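Local structure of Serine/threonine-protein kinase Tel1 (Chaetomium thermophilum, 6SKY) at residues Q2044-A2049 against L2138-Q2143; R2640-G2645 against C2821-D2826; E2379-S2384 against A2395-A2400; L2152-A2157 against E2196-S2201. The protein is a serine/threonine kinase of the ATM family that binds ATP and probably activates checkpoint signalling in response to DNA damage. All coordinates share one frame; numbering follows the deposited sequence.

Contact 1. Residues Q2044-A2049 against L2138-Q2143; sequences QSMYQA and LSMWSQ
Tyr2047 and Met2140 mark the closest backbone approach, their CA atoms 7.5 Å apart, where the last turn of helix 2035-2047 faces the final turns of helix 2124-2143. Two methionines do most of the joining, each reaching over to the opposite helix, so that their side chains slide past one another in opposite directions. Met2046 is fully stretched (chi2 -177°, chi3 -179°) and runs straight across. Its SD lies 3.9 Å from Met2140 CB, and its methyl goes one step further, with CE 3.7 Å from the backbone N of Trp2141. That methyl also meets the indole at its edge, CE sitting 4.1 Å from Trp2141 CD1. Met2140, in contrast, is folded at both chi2 (-68°) and chi3, which curls its methyl up against the base of the tyrosine: Met2140 CE is 3.9 Å from Tyr2047 CB and near the plane of the ring, at its edge. The side chains meet through apolar contacts. Leu2093 and Leu2097 of helix 2077-2097 and Val2055 of helix 2052-2070 also touch Met2046, while Trp2024 adjoins both Tyr2047 and Met2140. Such packing between helices distant in sequence is in keeping with the all-helical, TPR-related solenoid of the FAT domain.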
loop_
_atom_site.group_PDB
_atom_site.type_symbol
_atom_site.label_atom_id
_atom_site.label_comp_id
_atom_site.label_asym_id
_atom_site.label_seq_id
_atom_site.Cartn_x
_atom_site.Cartn_y
_atom_site.Cartn_z
ATOM N N GLN A 2044 13.296 16.843 34.887
ATOM C CA GLN A 2044 13.387 16.206 36.192
ATOM C C GLN A 2044 13.424 17.245 37.299
ATOM O O GLN A 2044 12.684 17.149 38.281
ATOM C CB GLN A 2044 14.624 15.324 36.237
ATOM C CG GLN A 2044 14.862 14.666 37.550
ATOM C CD GLN A 2044 16.058 13.771 37.515
ATOM O OE1 GLN A 2044 17.140 14.184 37.132
ATOM N NE2 GLN A 2044 15.873 12.531 37.911
ATOM N N SER A 2045 14.281 18.254 37.158
ATOM C CA SER A 2045 14.288 19.343 38.119
ATOM C C SER A 2045 12.927 19.999 38.219
ATOM O O SER A 2045 12.530 20.446 39.294
ATOM C CB SER A 2045 15.328 20.375 37.731
ATOM O OG SER A 2045 15.051 21.592 38.380
ATOM N N MET A 2046 12.204 20.090 37.106
ATOM C CA MET A 2046 10.849 20.629 37.163
ATOM C C MET A 2046 9.930 19.735 37.979
ATOM O O MET A 2046 8.987 20.220 38.607
ATOM C CB MET A 2046 10.306 20.805 35.751
ATOM C CG MET A 2046 9.047 21.608 35.659
ATOM S SD MET A 2046 8.462 21.679 33.972
ATOM C CE MET A 2046 7.014 22.692 34.185
ATOM N N TYR A 2047 10.190 18.433 37.987
ATOM C CA TYR A 2047 9.380 17.510 38.772
ATOM C C TYR A 2047 9.742 17.565 40.252
ATOM O O TYR A 2047 8.858 17.609 41.112
ATOM C CB TYR A 2047 9.556 16.096 38.227
ATOM C CG TYR A 2047 8.777 15.032 38.945
ATOM C CD1 TYR A 2047 7.401 14.971 38.845
ATOM C CD2 TYR A 2047 9.421 14.066 39.696
ATOM C CE1 TYR A 2047 6.691 13.999 39.488
ATOM C CE2 TYR A 2047 8.718 13.090 40.340
ATOM C CZ TYR A 2047 7.354 13.062 40.234
ATOM O OH TYR A 2047 6.645 12.083 40.879
ATOM N N GLN A 2048 11.038 17.556 40.560
ATOM C CA GLN A 2048 11.534 17.509 41.935
ATOM C C GLN A 2048 11.941 18.902 42.411
ATOM O O GLN A 2048 13.111 19.181 42.655
ATOM C CB GLN A 2048 12.714 16.555 42.029
ATOM C CG GLN A 2048 12.522 15.267 41.298
ATOM C CD GLN A 2048 13.776 14.443 41.270
ATOM O OE1 GLN A 2048 14.874 14.969 41.411
ATOM N NE2 GLN A 2048 13.624 13.142 41.090
ATOM N N ALA A 2049 10.958 19.780 42.557
ATOM C CA ALA A 2049 11.277 21.125 43.013
ATOM C C ALA A 2049 10.004 21.817 43.447
ATOM O O ALA A 2049 8.939 21.596 42.868
ATOM C CB ALA A 2049 11.969 21.951 41.927
ATOM N N LEU A 2138 4.227 21.014 28.233
ATOM C CA LEU A 2138 2.855 21.396 28.544
ATOM C C LEU A 2138 2.222 20.451 29.558
ATOM O O LEU A 2138 1.504 20.897 30.462
ATOM C CB LEU A 2138 2.027 21.462 27.267
ATOM C CG LEU A 2138 2.300 22.666 26.368
ATOM C CD1 LEU A 2138 1.449 22.607 25.140
ATOM C CD2 LEU A 2138 2.050 23.943 27.112
ATOM N N SER A 2139 2.506 19.153 29.463
ATOM C CA SER A 2139 1.922 18.233 30.434
ATOM C C SER A 2139 2.527 18.423 31.817
ATOM O O SER A 2139 1.800 18.445 32.819
ATOM C CB SER A 2139 2.090 16.794 29.971
ATOM O OG SER A 2139 3.375 16.315 30.276
ATOM N N MET A 2140 3.852 18.574 31.900
ATOM C CA MET A 2140 4.485 18.811 33.193
ATOM C C MET A 2140 3.977 20.089 33.836
ATOM O O MET A 2140 3.749 20.131 35.046
ATOM C CB MET A 2140 5.998 18.872 33.038
ATOM C CG MET A 2140 6.653 17.537 32.849
ATOM S SD MET A 2140 6.563 16.527 34.321
ATOM C CE MET A 2140 7.263 17.650 35.501
ATOM N N TRP A 2141 3.805 21.147 33.051
ATOM C CA TRP A 2141 3.287 22.388 33.607
ATOM C C TRP A 2141 1.860 22.220 34.093
ATOM O O TRP A 2141 1.465 22.821 35.093
ATOM C CB TRP A 2141 3.369 23.485 32.561
ATOM C CG TRP A 2141 3.197 24.849 33.085
ATOM C CD1 TRP A 2141 3.994 25.486 33.973
ATOM C CD2 TRP A 2141 2.184 25.777 32.717
ATOM N NE1 TRP A 2141 3.534 26.750 34.199
ATOM C CE2 TRP A 2141 2.420 26.953 33.434
ATOM C CE3 TRP A 2141 1.092 25.724 31.854
ATOM C CZ2 TRP A 2141 1.606 28.062 33.321
ATOM C CZ3 TRP A 2141 0.292 26.824 31.742
ATOM C CH2 TRP A 2141 0.548 27.977 32.469
ATOM N N SER A 2142 1.064 21.415 33.395
ATOM C CA SER A 2142 -0.299 21.188 33.853
ATOM C C SER A 2142 -0.344 20.365 35.132
ATOM O O SER A 2142 -1.298 20.481 35.903
ATOM C CB SER A 2142 -1.108 20.504 32.763
ATOM O OG SER A 2142 -2.338 20.051 33.275
ATOM N N GLN A 2143 0.664 19.527 35.376
ATOM C CA GLN A 2143 0.643 18.681 36.565
ATOM C C GLN A 2143 1.141 19.404 37.810
ATOM O O GLN A 2143 0.616 19.186 38.904
ATOM C CB GLN A 2143 1.486 17.434 36.339
ATOM C CG GLN A 2143 0.919 16.481 35.331
ATOM C CD GLN A 2143 1.846 15.335 35.063
ATOM O OE1 GLN A 2143 2.906 15.227 35.672
ATOM N NE2 GLN A 2143 1.462 14.469 34.143
#

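Contact 2. Residues R2640-G2645 against C2821-D2826; sequences RQRNLG and CEFTLD
Arg2642 lays its guanidinium against Phe2823, and Leu2644 reaches Thr2824, so that the chain leaving helix 2637-2641 rests on helix 2816-2828. The arginine sets off with CG beside its own backbone N and stays extended as far as NE; a turn at chi4 (81°) then presents a face of the guanidinium to the ring. Phe2823 CE2 lies over the centre of that face, 3.4 Å from Arg2642 CZ. The two planes are 45° apart, so the groups lean on each other and do not lie flat together, and NH1 of Arg2642 approaches the ring obliquely, 3.3 Å from Phe2823 CE2. Salt bridges fix the rotation of the guanidinium from beyond the contact: NH2 pairs with Glu2638, one turn back, and NH1 with Asp1928. These two carboxylates would be expected to balance the buried charge. The chain turns at Asn2643, whose positive phi (53°) belongs to a Schellman motif ending the helix, and Leu2644 follows on the far side of that turn. Leu2644 points one methyl at the helix, CD1 coming 3.6 Å from Thr2824 OG1, a hydroxyl already hydrogen-bonded to the carbonyl of Cys2820. The same methyl is 4.4 Å from Phe2823 CB. The exit from the Schellman motif packs onto a C-lobe helix within the two-lobed catalytic domain of the PI3/PI4-kinase family.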
loop_
_atom_site.group_PDB
_atom_site.type_symbol
_atom_site.label_atom_id
_atom_site.label_comp_id
_atom_site.label_asym_id
_atom_site.label_seq_id
_atom_site.Cartn_x
_atom_site.Cartn_y
_atom_site.Cartn_z
ATOM N N ARG A 2640 7.935 19.999 -2.239
ATOM C CA ARG A 2640 8.110 21.267 -1.551
ATOM C C ARG A 2640 9.325 21.244 -0.643
ATOM O O ARG A 2640 9.992 22.269 -0.477
ATOM C CB ARG A 2640 6.847 21.583 -0.770
ATOM C CG ARG A 2640 6.940 22.677 0.237
ATOM C CD ARG A 2640 5.614 22.764 0.948
ATOM N NE ARG A 2640 5.650 23.623 2.119
ATOM C CZ ARG A 2640 4.586 23.915 2.856
ATOM N NH1 ARG A 2640 4.704 24.704 3.913
ATOM N NH2 ARG A 2640 3.402 23.422 2.530
ATOM N N GLN A 2641 9.638 20.091 -0.056
ATOM C CA GLN A 2641 10.826 19.983 0.775
ATOM C C GLN A 2641 12.096 20.238 -0.020
ATOM O O GLN A 2641 13.079 20.742 0.529
ATOM C CB GLN A 2641 10.860 18.603 1.414
ATOM C CG GLN A 2641 12.070 18.323 2.245
ATOM C CD GLN A 2641 12.237 16.855 2.518
ATOM O OE1 GLN A 2641 13.339 16.385 2.796
ATOM N NE2 GLN A 2641 11.143 16.113 2.434
ATOM N N ARG A 2642 12.092 19.915 -1.308
ATOM C CA ARG A 2642 13.241 20.071 -2.185
ATOM C C ARG A 2642 13.144 21.281 -3.092
ATOM O O ARG A 2642 14.011 21.464 -3.942
ATOM C CB ARG A 2642 13.411 18.823 -3.039
ATOM C CG ARG A 2642 13.787 17.630 -2.244
ATOM C CD ARG A 2642 13.500 16.365 -2.975
ATOM N NE ARG A 2642 13.991 15.222 -2.225
ATOM C CZ ARG A 2642 13.349 14.665 -1.209
ATOM N NH1 ARG A 2642 13.876 13.628 -0.587
ATOM N NH2 ARG A 2642 12.184 15.140 -0.817
ATOM N N ASN A 2643 12.112 22.104 -2.936
ATOM C CA ASN A 2643 11.898 23.281 -3.774
ATOM C C ASN A 2643 11.915 22.923 -5.251
ATOM O O ASN A 2643 12.474 23.643 -6.074
ATOM C CB ASN A 2643 12.925 24.369 -3.483
ATOM C CG ASN A 2643 13.082 24.640 -2.016
ATOM O OD1 ASN A 2643 14.194 24.747 -1.511
ATOM N ND2 ASN A 2643 11.968 24.742 -1.315
ATOM N N LEU A 2644 11.302 21.797 -5.594
ATOM C CA LEU A 2644 11.240 21.388 -6.987
ATOM C C LEU A 2644 10.258 22.277 -7.724
ATOM O O LEU A 2644 9.100 22.405 -7.325
ATOM C CB LEU A 2644 10.843 19.922 -7.107
ATOM C CG LEU A 2644 11.904 18.901 -6.718
ATOM C CD1 LEU A 2644 11.314 17.530 -6.676
ATOM C CD2 LEU A 2644 13.023 18.935 -7.697
ATOM N N GLY A 2645 10.730 22.899 -8.790
ATOM C CA GLY A 2645 9.920 23.795 -9.586
ATOM C C GLY A 2645 10.743 24.248 -10.762
ATOM O O GLY A 2645 11.881 23.813 -10.955
ATOM N N CYS A 2821 13.245 12.925 -10.105
ATOM C CA CYS A 2821 12.314 12.548 -11.160
ATOM C C CYS A 2821 11.129 11.784 -10.596
ATOM O O CYS A 2821 9.981 12.046 -10.966
ATOM C CB CYS A 2821 13.028 11.708 -12.213
ATOM S SG CYS A 2821 14.010 12.602 -13.383
ATOM N N GLU A 2822 11.381 10.845 -9.685
ATOM C CA GLU A 2822 10.292 10.057 -9.117
ATOM C C GLU A 2822 9.383 10.897 -8.234
ATOM O O GLU A 2822 8.163 10.744 -8.288
ATOM C CB GLU A 2822 10.852 8.873 -8.341
ATOM C CG GLU A 2822 11.319 7.751 -9.231
ATOM C CD GLU A 2822 12.239 6.785 -8.525
ATOM O OE1 GLU A 2822 12.358 6.870 -7.290
ATOM O OE2 GLU A 2822 12.854 5.942 -9.208
ATOM N N PHE A 2823 9.943 11.791 -7.420
ATOM C CA PHE A 2823 9.103 12.662 -6.600
ATOM C C PHE A 2823 8.267 13.598 -7.458
ATOM O O PHE A 2823 7.080 13.800 -7.190
ATOM C CB PHE A 2823 9.956 13.473 -5.632
ATOM C CG PHE A 2823 10.593 12.662 -4.564
ATOM C CD1 PHE A 2823 9.892 11.674 -3.918
ATOM C CD2 PHE A 2823 11.901 12.883 -4.204
ATOM C CE1 PHE A 2823 10.485 10.924 -2.939
ATOM C CE2 PHE A 2823 12.492 12.130 -3.228
ATOM C CZ PHE A 2823 11.782 11.154 -2.598
ATOM N N THR A 2824 8.868 14.185 -8.494
ATOM C CA THR A 2824 8.120 15.067 -9.380
ATOM C C THR A 2824 6.980 14.326 -10.053
ATOM O O THR A 2824 5.843 14.797 -10.057
ATOM C CB THR A 2824 9.047 15.668 -10.432
ATOM O OG1 THR A 2824 10.198 16.221 -9.801
ATOM C CG2 THR A 2824 8.346 16.753 -11.189
ATOM N N LEU A 2825 7.268 13.168 -10.646
ATOM C CA LEU A 2825 6.232 12.436 -11.363
ATOM C C LEU A 2825 5.147 11.943 -10.421
ATOM O O LEU A 2825 3.966 11.942 -10.774
ATOM C CB LEU A 2825 6.843 11.271 -12.123
ATOM C CG LEU A 2825 5.852 10.460 -12.938
ATOM C CD1 LEU A 2825 5.252 11.319 -14.014
ATOM C CD2 LEU A 2825 6.528 9.259 -13.530
ATOM N N ASP A 2826 5.524 11.532 -9.216
ATOM C CA ASP A 2826 4.539 11.089 -8.248
ATOM C C ASP A 2826 3.625 12.225 -7.828
ATOM O O ASP A 2826 2.422 12.022 -7.660
ATOM C CB ASP A 2826 5.248 10.501 -7.040
ATOM C CG ASP A 2826 4.316 9.766 -6.128
ATOM O OD1 ASP A 2826 3.175 9.481 -6.546
ATOM O OD2 ASP A 2826 4.721 9.470 -4.987
#

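Contact 3. Residues E2379-S2384 against A2395-A2400; sequences ENYLLS and ALRFMA
Arg2397 and Phe2398 carry the second helix's side of this contact, facing Tyr2381 and Leu2382 across two roughly antiparallel segments. The short axes come within 9.9 Å and their directions differ by 149°, with the CA atoms of Tyr2381 and Phe2398 nearest at 6.3 Å. Coming along residues 2395-2400, the first to touch is Arg2397. Its aliphatic part does so: CG lies 3.3 Å from Tyr2381 OH, obliquely placed relative to the phenol ring. A bend at chi2 then carries the chain on, and the guanidinium plane ends up nearly perpendicular to the ring, at 82°, with the phenolic oxygen near its edge. The charge is answered elsewhere, since Arg2397 NE makes a salt bridge with Asp2300 OD2. Tyr2381 OH makes a weak hydrogen bond to the same oxygen, so both polar ends share Asp2300.

Next comes Phe2398. At its root, Phe2398 CB is 4.2 Å from Tyr2381 CB. Further out, Leu2382 sets CD2 over one face of the ring in a CH-pi contact, 3.8 Å from the centroid of Phe2398 and only 12° off the normal. Around the pair, helix 2286-2303 flanks the Tyr2381 side and contributes Asp2300 and Ala2296, while Trp2418 of helix 2409-2418 packs on Leu2382; the long helix 2348-2387 is thus held among its neighbours in the FAT domain.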
loop_
_atom_site.group_PDB
_atom_site.type_symbol
_atom_site.label_atom_id
_atom_site.label_comp_id
_atom_site.label_asym_id
_atom_site.label_seq_id
_atom_site.Cartn_x
_atom_site.Cartn_y
_atom_site.Cartn_z
ATOM N N GLU A 2379 -23.056 29.011 -8.842
ATOM C CA GLU A 2379 -23.285 29.921 -7.729
ATOM C C GLU A 2379 -22.315 29.668 -6.590
ATOM O O GLU A 2379 -21.771 30.614 -6.014
ATOM C CB GLU A 2379 -24.719 29.787 -7.247
ATOM C CG GLU A 2379 -24.968 30.404 -5.909
ATOM C CD GLU A 2379 -26.386 30.196 -5.452
ATOM O OE1 GLU A 2379 -27.199 29.692 -6.250
ATOM O OE2 GLU A 2379 -26.693 30.531 -4.294
ATOM N N ASN A 2380 -22.066 28.403 -6.253
ATOM C CA ASN A 2380 -21.186 28.128 -5.130
ATOM C C ASN A 2380 -19.720 28.324 -5.474
ATOM O O ASN A 2380 -18.942 28.673 -4.592
ATOM C CB ASN A 2380 -21.423 26.721 -4.607
ATOM C CG ASN A 2380 -22.740 26.583 -3.907
ATOM O OD1 ASN A 2380 -23.015 27.269 -2.937
ATOM N ND2 ASN A 2380 -23.570 25.697 -4.401
ATOM N N TYR A 2381 -19.312 28.138 -6.730
ATOM C CA TYR A 2381 -17.956 28.533 -7.106
ATOM C C TYR A 2381 -17.756 30.026 -6.912
ATOM O O TYR A 2381 -16.746 30.466 -6.350
ATOM C CB TYR A 2381 -17.665 28.151 -8.552
ATOM C CG TYR A 2381 -17.076 26.784 -8.708
ATOM C CD1 TYR A 2381 -16.103 26.336 -7.852
ATOM C CD2 TYR A 2381 -17.508 25.933 -9.701
ATOM C CE1 TYR A 2381 -15.574 25.093 -7.985
ATOM C CE2 TYR A 2381 -16.983 24.690 -9.837
ATOM C CZ TYR A 2381 -16.016 24.274 -8.977
ATOM O OH TYR A 2381 -15.482 23.022 -9.107
ATOM N N LEU A 2382 -18.723 30.826 -7.358
ATOM C CA LEU A 2382 -18.580 32.269 -7.213
ATOM C C LEU A 2382 -18.615 32.695 -5.753
ATOM O O LEU A 2382 -17.892 33.611 -5.357
ATOM C CB LEU A 2382 -19.662 32.985 -8.005
ATOM C CG LEU A 2382 -19.410 32.979 -9.499
ATOM C CD1 LEU A 2382 -20.517 33.699 -10.182
ATOM C CD2 LEU A 2382 -18.091 33.627 -9.793
ATOM N N LEU A 2383 -19.447 32.055 -4.933
ATOM C CA LEU A 2383 -19.473 32.399 -3.517
ATOM C C LEU A 2383 -18.193 31.976 -2.817
ATOM O O LEU A 2383 -17.723 32.665 -1.912
ATOM C CB LEU A 2383 -20.675 31.765 -2.836
ATOM C CG LEU A 2383 -22.041 32.344 -3.164
ATOM C CD1 LEU A 2383 -23.101 31.562 -2.452
ATOM C CD2 LEU A 2383 -22.105 33.782 -2.763
ATOM N N SER A 2384 -17.617 30.845 -3.212
ATOM C CA SER A 2384 -16.387 30.389 -2.588
ATOM C C SER A 2384 -15.204 31.261 -2.957
ATOM O O SER A 2384 -14.285 31.418 -2.149
ATOM C CB SER A 2384 -16.107 28.954 -2.987
ATOM O OG SER A 2384 -14.720 28.734 -3.075
ATOM N N ALA A 2395 -11.197 29.648 -9.709
ATOM C CA ALA A 2395 -11.410 30.631 -10.759
ATOM C C ALA A 2395 -11.216 30.008 -12.127
ATOM O O ALA A 2395 -11.991 30.265 -13.048
ATOM C CB ALA A 2395 -10.467 31.811 -10.566
ATOM N N LEU A 2396 -10.213 29.152 -12.265
ATOM C CA LEU A 2396 -9.980 28.459 -13.523
ATOM C C LEU A 2396 -11.109 27.487 -13.834
ATOM O O LEU A 2396 -11.565 27.390 -14.980
ATOM C CB LEU A 2396 -8.643 27.734 -13.445
ATOM C CG LEU A 2396 -7.847 27.536 -14.716
ATOM C CD1 LEU A 2396 -7.766 28.832 -15.449
ATOM C CD2 LEU A 2396 -6.480 27.073 -14.344
ATOM N N ARG A 2397 -11.591 26.776 -12.818
ATOM C CA ARG A 2397 -12.681 25.834 -13.020
ATOM C C ARG A 2397 -13.992 26.555 -13.288
ATOM O O ARG A 2397 -14.756 26.151 -14.172
ATOM C CB ARG A 2397 -12.801 24.912 -11.813
ATOM C CG ARG A 2397 -13.907 23.897 -11.929
ATOM C CD ARG A 2397 -13.874 23.177 -13.252
ATOM N NE ARG A 2397 -15.136 22.503 -13.520
ATOM C CZ ARG A 2397 -15.506 22.051 -14.712
ATOM N NH1 ARG A 2397 -16.675 21.454 -14.861
ATOM N NH2 ARG A 2397 -14.710 22.204 -15.755
ATOM N N PHE A 2398 -14.268 27.628 -12.553
ATOM C CA PHE A 2398 -15.437 28.433 -12.869
ATOM C C PHE A 2398 -15.368 28.967 -14.285
ATOM O O PHE A 2398 -16.381 29.011 -14.981
ATOM C CB PHE A 2398 -15.584 29.597 -11.897
ATOM C CG PHE A 2398 -16.450 30.692 -12.429
ATOM C CD1 PHE A 2398 -17.818 30.568 -12.417
ATOM C CD2 PHE A 2398 -15.897 31.825 -12.978
ATOM C CE1 PHE A 2398 -18.609 31.555 -12.922
ATOM C CE2 PHE A 2398 -16.691 32.808 -13.484
ATOM C CZ PHE A 2398 -18.047 32.673 -13.455
ATOM N N MET A 2399 -14.188 29.396 -14.724
ATOM C CA MET A 2399 -14.058 29.982 -16.050
ATOM C C MET A 2399 -14.319 28.949 -17.131
ATOM O O MET A 2399 -15.038 29.218 -18.095
ATOM C CB MET A 2399 -12.670 30.593 -16.204
ATOM C CG MET A 2399 -12.545 31.544 -17.356
ATOM S SD MET A 2399 -13.912 32.709 -17.374
ATOM C CE MET A 2399 -13.644 33.576 -15.837
ATOM N N ALA A 2400 -13.735 27.761 -16.993
ATOM C CA ALA A 2400 -14.014 26.694 -17.949
ATOM C C ALA A 2400 -15.502 26.378 -17.989
ATOM O O ALA A 2400 -16.108 26.285 -19.064
ATOM C CB ALA A 2400 -13.208 25.451 -17.589
#

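Contact 4. Residues L2152-A2157 against E2196-S2201; sequences LTSADA and ESLGLS
Ser2154 and Ala2155 meet Leu2198 and Leu2200 in a small, partly exposed apolar contact near the surface of the FAT domain, where the first turn of helix 2154-2174 faces the loop between helices 2193-2196 and 2203-2217. The backbones come close, with the CA atoms of Ala2155 and Leu2198 5.8 Å apart, and the helix side offers a serine and an alanine.

Leu2198 supplies the larger share on the loop side. It points at the helix, and its CD2 methyl lies 3.9 Å from Ser2154 CB; the serine hydroxyl flanks both methyls, OG being 4.0 Å from Leu2198 CD1. Ala2155, next in sequence, adds its methyl, CB 4.1 Å from the carbonyl O of Leu2198. Leu2200 comes in beside it, with CD1 3.9 Å from the carbonyl O of Ala2155 and CD2 4.3 Å from Ala2155 CB. Between the two leucines the chain passes through Gly2199, whose positive phi (89°) turns it enough for both neighbours to aim at the same helix turn. Further along that helix, Arg2158 touches both leucines.

On the helix side, Thr2153 occupies the N-cap position. Its OG1 makes a weak hydrogen bond, 3.3 Å, to Asp2156 OD2, and that oxygen also accepts from Gln2102 NE2, which ties the helix start to a preceding part of the chain. The start of a helix packed against the loop that links two later helices is ordinary structural packing of an alpha solenoid, as in the FAT domain.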
loop_
_atom_site.group_PDB
_atom_site.type_symbol
_atom_site.label_atom_id
_atom_site.label_comp_id
_atom_site.label_asym_id
_atom_site.label_seq_id
_atom_site.Cartn_x
_atom_site.Cartn_y
_atom_site.Cartn_z
ATOM N N LEU A 2152 -3.571 31.441 37.659
ATOM C CA LEU A 2152 -3.630 30.427 36.610
ATOM C C LEU A 2152 -4.140 29.137 37.236
ATOM O O LEU A 2152 -3.389 28.419 37.897
ATOM C CB LEU A 2152 -2.267 30.234 35.965
ATOM C CG LEU A 2152 -1.665 31.479 35.326
ATOM C CD1 LEU A 2152 -0.209 31.255 35.031
ATOM C CD2 LEU A 2152 -2.401 31.816 34.060
ATOM N N THR A 2153 -5.420 28.849 37.028
ATOM C CA THR A 2153 -6.034 27.657 37.586
ATOM C C THR A 2153 -5.634 26.435 36.772
ATOM O O THR A 2153 -4.951 26.531 35.754
ATOM C CB THR A 2153 -7.548 27.813 37.623
ATOM O OG1 THR A 2153 -8.027 28.086 36.306
ATOM C CG2 THR A 2153 -7.931 28.958 38.524
ATOM N N SER A 2154 -6.062 25.261 37.221
ATOM C CA SER A 2154 -5.726 24.045 36.499
ATOM C C SER A 2154 -6.536 23.881 35.225
ATOM O O SER A 2154 -6.080 23.199 34.303
ATOM C CB SER A 2154 -5.927 22.827 37.391
ATOM O OG SER A 2154 -5.424 21.670 36.753
ATOM N N ALA A 2155 -7.720 24.486 35.150
ATOM C CA ALA A 2155 -8.490 24.446 33.916
ATOM C C ALA A 2155 -7.770 25.183 32.797
ATOM O O ALA A 2155 -7.776 24.732 31.650
ATOM C CB ALA A 2155 -9.874 25.038 34.148
ATOM N N ASP A 2156 -7.124 26.305 33.115
ATOM C CA ASP A 2156 -6.362 27.042 32.111
ATOM C C ASP A 2156 -5.187 26.226 31.595
ATOM O O ASP A 2156 -4.945 26.157 30.384
ATOM C CB ASP A 2156 -5.865 28.356 32.700
ATOM C CG ASP A 2156 -6.989 29.304 33.038
ATOM O OD1 ASP A 2156 -8.035 29.245 32.361
ATOM O OD2 ASP A 2156 -6.825 30.115 33.973
ATOM N N ALA A 2157 -4.428 25.616 32.504
ATOM C CA ALA A 2157 -3.289 24.809 32.096
ATOM C C ALA A 2157 -3.729 23.611 31.269
ATOM O O ALA A 2157 -3.095 23.270 30.263
ATOM C CB ALA A 2157 -2.511 24.359 33.326
ATOM N N GLU A 2196 -13.285 16.559 32.421
ATOM C CA GLU A 2196 -14.676 16.770 32.786
ATOM C C GLU A 2196 -14.849 17.061 34.267
ATOM O O GLU A 2196 -15.909 17.545 34.671
ATOM C CB GLU A 2196 -15.506 15.550 32.400
ATOM C CG GLU A 2196 -15.488 15.251 30.913
ATOM C CD GLU A 2196 -16.048 13.885 30.577
ATOM O OE1 GLU A 2196 -16.181 13.050 31.495
ATOM O OE2 GLU A 2196 -16.355 13.644 29.390
ATOM N N SER A 2197 -13.840 16.772 35.080
ATOM C CA SER A 2197 -13.876 17.114 36.491
ATOM C C SER A 2197 -13.347 18.511 36.768
ATOM O O SER A 2197 -13.613 19.056 37.844
ATOM C CB SER A 2197 -13.072 16.095 37.298
ATOM O OG SER A 2197 -11.712 16.107 36.914
ATOM N N LEU A 2198 -12.598 19.092 35.837
ATOM C CA LEU A 2198 -12.163 20.476 35.929
ATOM C C LEU A 2198 -13.179 21.444 35.347
ATOM O O LEU A 2198 -12.975 22.657 35.432
ATOM C CB LEU A 2198 -10.823 20.660 35.217
ATOM C CG LEU A 2198 -9.613 19.978 35.839
ATOM C CD1 LEU A 2198 -8.491 19.873 34.835
ATOM C CD2 LEU A 2198 -9.168 20.757 37.042
ATOM N N GLY A 2199 -14.258 20.942 34.759
ATOM C CA GLY A 2199 -15.266 21.800 34.182
ATOM C C GLY A 2199 -15.034 22.174 32.741
ATOM O O GLY A 2199 -15.463 23.253 32.319
ATOM N N LEU A 2200 -14.373 21.322 31.969
ATOM C CA LEU A 2200 -14.053 21.600 30.579
ATOM C C LEU A 2200 -14.880 20.714 29.662
ATOM O O LEU A 2200 -15.124 19.545 29.968
ATOM C CB LEU A 2200 -12.568 21.372 30.301
ATOM C CG LEU A 2200 -11.575 22.280 31.003
ATOM C CD1 LEU A 2200 -10.190 21.761 30.776
ATOM C CD2 LEU A 2200 -11.700 23.668 30.472
ATOM N N SER A 2201 -15.300 21.270 28.536
ATOM C CA SER A 2201 -16.017 20.530 27.507
ATOM C C SER A 2201 -15.094 20.451 26.300
ATOM O O SER A 2201 -15.065 21.355 25.468
ATOM C CB SER A 2201 -17.324 21.201 27.163
ATOM O OG SER A 2201 -18.123 21.364 28.316
#

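Overall arrangement
Along the chain the contacts close one after another: contact 1, then contact 4, contact 3 and finally contact 2. Contacts 1, 4 and 3 lie in the FAT region, while contact 2 lies in the kinase domain. Contacts 1 and 4 are neighbours, with centres about 17 Å apart, and they touch: helix 2124-2143 and helix 2154-2174 follow each other in sequence, and Ser2142 and Trp2141 pack on Ala2157. Contact 3 stands well apart, its centre about 52 Å from that of contact 1 and about 45 Å from contact 4. At about 29 Å between centres, it is the nearest of the three FAT contacts to contact 2 in the catalytic unit.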